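Local coordinates for protein putative short-chain dehydrogenase/reductase (PDB 5K9Z) that probably acts as an NAD- or NADP-dependent oxidoreductase on CH-OH groups, as do other short-chain dehydrogenases/reductases, at residues C[97-105]-C[156-164]. Residues are numbered along the deposited sequence; the frame is centred on the assembly and turned at random. Where two conformers were deposited one is given.
Sequences GFVGAYGSI and LGPHAYTSA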
loop_
_atom_site.group_PDB
_atom_site.type_symbol
_atom_site.label_atom_id
_atom_site.label_comp_id
_atom_site.label_asym_id
_atom_site.label_seq_id
_atom_site.Cartn_x
_atom_site.Cartn_y
_atom_site.Cartn_z
ATOM N N GLY C 97 -10.997 17.817 -11.640
ATOM C CA GLY C 97 -12.136 17.579 -10.773
ATOM C C GLY C 97 -13.153 16.757 -11.527
ATOM O O GLY C 97 -14.114 17.302 -12.081
ATOM N N PHE C 98 -12.924 15.450 -11.607
ATOM C CA PHE C 98 -13.634 14.616 -12.569
ATOM C C PHE C 98 -13.624 13.183 -12.060
ATOM O O PHE C 98 -12.604 12.723 -11.545
ATOM C CB PHE C 98 -12.974 14.699 -13.953
ATOM C CG PHE C 98 -13.652 13.861 -15.004
ATOM C CD1 PHE C 98 -14.726 14.362 -15.725
ATOM C CD2 PHE C 98 -13.221 12.570 -15.269
ATOM C CE1 PHE C 98 -15.351 13.591 -16.716
ATOM C CE2 PHE C 98 -13.851 11.793 -16.244
ATOM C CZ PHE C 98 -14.911 12.299 -16.962
ATOM N N VAL C 99 -14.750 12.483 -12.203
ATOM C CA VAL C 99 -14.883 11.110 -11.724
ATOM C C VAL C 99 -15.167 10.138 -12.866
ATOM O O VAL C 99 -14.485 9.110 -13.005
ATOM C CB VAL C 99 -15.974 10.994 -10.630
ATOM C CG1 VAL C 99 -16.078 9.552 -10.142
ATOM C CG2 VAL C 99 -15.661 11.922 -9.475
ATOM N N GLY C 100 -16.214 10.410 -13.645
ATOM C CA GLY C 100 -16.528 9.606 -14.821
ATOM C C GLY C 100 -17.390 8.392 -14.505
ATOM O O GLY C 100 -18.394 8.488 -13.775
ATOM N N ALA C 101 -17.000 7.247 -15.056
ATOM C CA ALA C 101 -17.838 6.060 -14.980
ATOM C C ALA C 101 -17.926 5.529 -13.557
ATOM O O ALA C 101 -16.933 5.492 -12.820
ATOM C CB ALA C 101 -17.286 4.977 -15.903
ATOM N N TYR C 102 -19.117 5.102 -13.162
ATOM C CA TYR C 102 -19.268 4.455 -11.864
ATOM C C TYR C 102 -20.321 3.366 -12.016
ATOM O O TYR C 102 -20.971 3.240 -13.064
ATOM C CB TYR C 102 -19.673 5.439 -10.741
ATOM C CG TYR C 102 -21.088 5.862 -10.923
ATOM C CD1 TYR C 102 -21.422 6.808 -11.884
ATOM C CD2 TYR C 102 -22.116 5.241 -10.202
ATOM C CE1 TYR C 102 -22.746 7.161 -12.113
ATOM C CE2 TYR C 102 -23.448 5.581 -10.429
ATOM C CZ TYR C 102 -23.752 6.543 -11.398
ATOM O OH TYR C 102 -25.069 6.898 -11.650
ATOM N N GLY C 103 -20.488 2.573 -10.964
ATOM C CA GLY C 103 -21.472 1.511 -10.979
ATOM C C GLY C 103 -20.839 0.213 -11.416
ATOM O O GLY C 103 -19.623 0.110 -11.578
ATOM N N SER C 104 -21.686 -0.780 -11.665
ATOM C CA SER C 104 -21.212 -2.147 -11.818
ATOM C C SER C 104 -20.348 -2.313 -13.064
ATOM O O SER C 104 -20.670 -1.811 -14.146
ATOM C CB SER C 104 -22.387 -3.118 -11.876
ATOM O OG SER C 104 -21.915 -4.437 -12.103
ATOM N N ILE C 105 -19.249 -3.055 -12.903
ATOM C CA ILE C 105 -18.368 -3.324 -14.027
ATOM C C ILE C 105 -19.064 -4.168 -15.081
ATOM O O ILE C 105 -18.718 -4.077 -16.260
ATOM C CB ILE C 105 -17.065 -3.983 -13.528
ATOM C CG1 ILE C 105 -15.954 -3.845 -14.577
ATOM C CG2 ILE C 105 -17.291 -5.462 -13.188
ATOM C CD1 ILE C 105 -14.590 -4.244 -14.063
ATOM N N LEU C 156 -12.127 2.408 -2.828
ATOM C CA LEU C 156 -12.192 3.826 -2.482
ATOM C C LEU C 156 -12.728 4.703 -3.611
ATOM O O LEU C 156 -12.815 5.924 -3.447
ATOM C CB LEU C 156 -10.802 4.312 -2.026
ATOM C CG LEU C 156 -10.311 3.703 -0.701
ATOM C CD1 LEU C 156 -8.934 4.203 -0.273
ATOM C CD2 LEU C 156 -11.341 3.958 0.396
ATOM N N GLY C 157 -13.000 4.137 -4.774
ATOM C CA GLY C 157 -13.597 4.878 -5.868
ATOM C C GLY C 157 -14.139 3.925 -6.906
ATOM O O GLY C 157 -14.027 2.702 -6.767
ATOM N N PRO C 158 -14.768 4.467 -7.952
ATOM C CA PRO C 158 -15.264 3.629 -9.050
ATOM C C PRO C 158 -14.139 2.879 -9.751
ATOM O O PRO C 158 -12.956 3.178 -9.585
ATOM C CB PRO C 158 -15.925 4.638 -9.999
ATOM C CG PRO C 158 -16.253 5.816 -9.132
ATOM C CD PRO C 158 -15.159 5.877 -8.104
ATOM N N HIS C 159 -14.531 1.898 -10.578
ATOM C CA HIS C 159 -13.539 1.026 -11.206
ATOM C C HIS C 159 -12.625 1.803 -12.140
ATOM O O HIS C 159 -11.401 1.668 -12.075
ATOM C CB HIS C 159 -14.215 -0.107 -11.971
ATOM C CG HIS C 159 -14.986 -1.045 -11.104
ATOM N ND1 HIS C 159 -14.438 -1.654 -9.995
ATOM C CD2 HIS C 159 -16.264 -1.486 -11.186
ATOM C CE1 HIS C 159 -15.349 -2.423 -9.423
ATOM N NE2 HIS C 159 -16.463 -2.344 -10.130
ATOM N N ALA C 160 -13.198 2.598 -13.045
ATOM C CA ALA C 160 -12.345 3.327 -13.982
ATOM C C ALA C 160 -11.491 4.342 -13.246
ATOM O O ALA C 160 -10.290 4.478 -13.522
ATOM C CB ALA C 160 -13.188 4.014 -15.053
ATOM N N TYR C 161 -12.099 5.056 -12.299
ATOM C CA TYR C 161 -11.364 5.979 -11.447
ATOM C C TYR C 161 -10.192 5.286 -10.774
ATOM O O TYR C 161 -9.052 5.753 -10.849
ATOM C CB TYR C 161 -12.309 6.541 -10.392
ATOM C CG TYR C 161 -11.802 7.714 -9.598
ATOM C CD1 TYR C 161 -11.926 9.012 -10.100
ATOM C CD2 TYR C 161 -11.295 7.547 -8.303
ATOM C CE1 TYR C 161 -11.525 10.102 -9.362
ATOM C CE2 TYR C 161 -10.901 8.643 -7.543
ATOM C CZ TYR C 161 -11.008 9.911 -8.085
ATOM O OH TYR C 161 -10.607 10.995 -7.351
ATOM N N THR C 162 -10.449 4.132 -10.155
ATOM C CA THR C 162 -9.392 3.449 -9.420
ATOM C C THR C 162 -8.270 3.005 -10.364
ATOM O O THR C 162 -7.085 3.167 -10.049
ATOM C CB THR C 162 -9.985 2.261 -8.659
ATOM O OG1 THR C 162 -10.960 2.717 -7.688
ATOM C CG2 THR C 162 -8.897 1.467 -7.971
ATOM N N SER C 163 -8.622 2.458 -11.532
ATOM C CA SER C 163 -7.597 2.011 -12.468
ATOM C C SER C 163 -6.772 3.191 -12.976
ATOM O O SER C 163 -5.532 3.126 -13.033
ATOM C CB SER C 163 -8.266 1.262 -13.618
ATOM O OG SER C 163 -7.330 0.707 -14.508
ATOM N N ALA C 164 -7.449 4.272 -13.367
ATOM C CA ALA C 164 -6.767 5.472 -13.851
ATOM C C ALA C 164 -5.815 6.030 -12.799
ATOM O O ALA C 164 -4.683 6.407 -13.112
ATOM C CB ALA C 164 -7.797 6.536 -14.234
HETATM O O HOH W 1 -14.489 6.500 -12.834
HETATM O O HOH W 2 -16.039 2.770 -13.209
HETATM O O HOH W 3 -17.539 1.445 -10.150
#
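Phe98 O meets Tyr161 CE1 in the plane of the tyrosine ring, at its edge, 3.6 Å away, where the loop after strand 91-94 of this Rossmann-fold short-chain dehydrogenase/reductase passes the start of helix 159-179. Tyr161 opens a YxxxK sequence, the place of the catalytic tyrosine in relatives of this family; its CG lies anti to the backbone N (chi1 -168°), which brings the ring alongside the loop. Val99, a branched apolar residue, fills the angle between this ring and Pro158: CG1 is swung beside the carbonyl carbon (chi1 -179°) and lies 3.9 Å from Pro158 CG, and Met198 of helix 195-199 touches Val99, Pro158 and Tyr161 alike. Gly100 suits the positive phi (87°) of the next position, beside the Phe98 ring.

Ala101 is small enough for its methyl to pack on that of Ala160, while its carbonyl faces the helix start. One water donates to Val99 O and Ala101 O, 2.6 Å from each, and accepts a weak bond from Tyr161 N; a second accepts from Ala160 N and gives a weak bond to the same Ala101 O. First-turn N-H groups, which lack helical acceptors, are thus served through water. Tyr102 supplies its CB, 3.8 Å from Pro158 CG, and the proline at the N-cap needs no N-H of its own there. Residues 100-102 also pair in an antiparallel ladder with a strand of the second subunit, so the contact backs onto the dimer interface, where His159 stacks on His266 of that subunit.

Gly103 takes another positive phi, and its O receives a bond 2.9 Å long from a third water, which accepts from His159 N. Finally the Ile105 chain meets the imidazole at about a right angle, with CB 3.5 Å obliquely from His159 CD2 and Ile105 CD1 above one face, offset toward the rim.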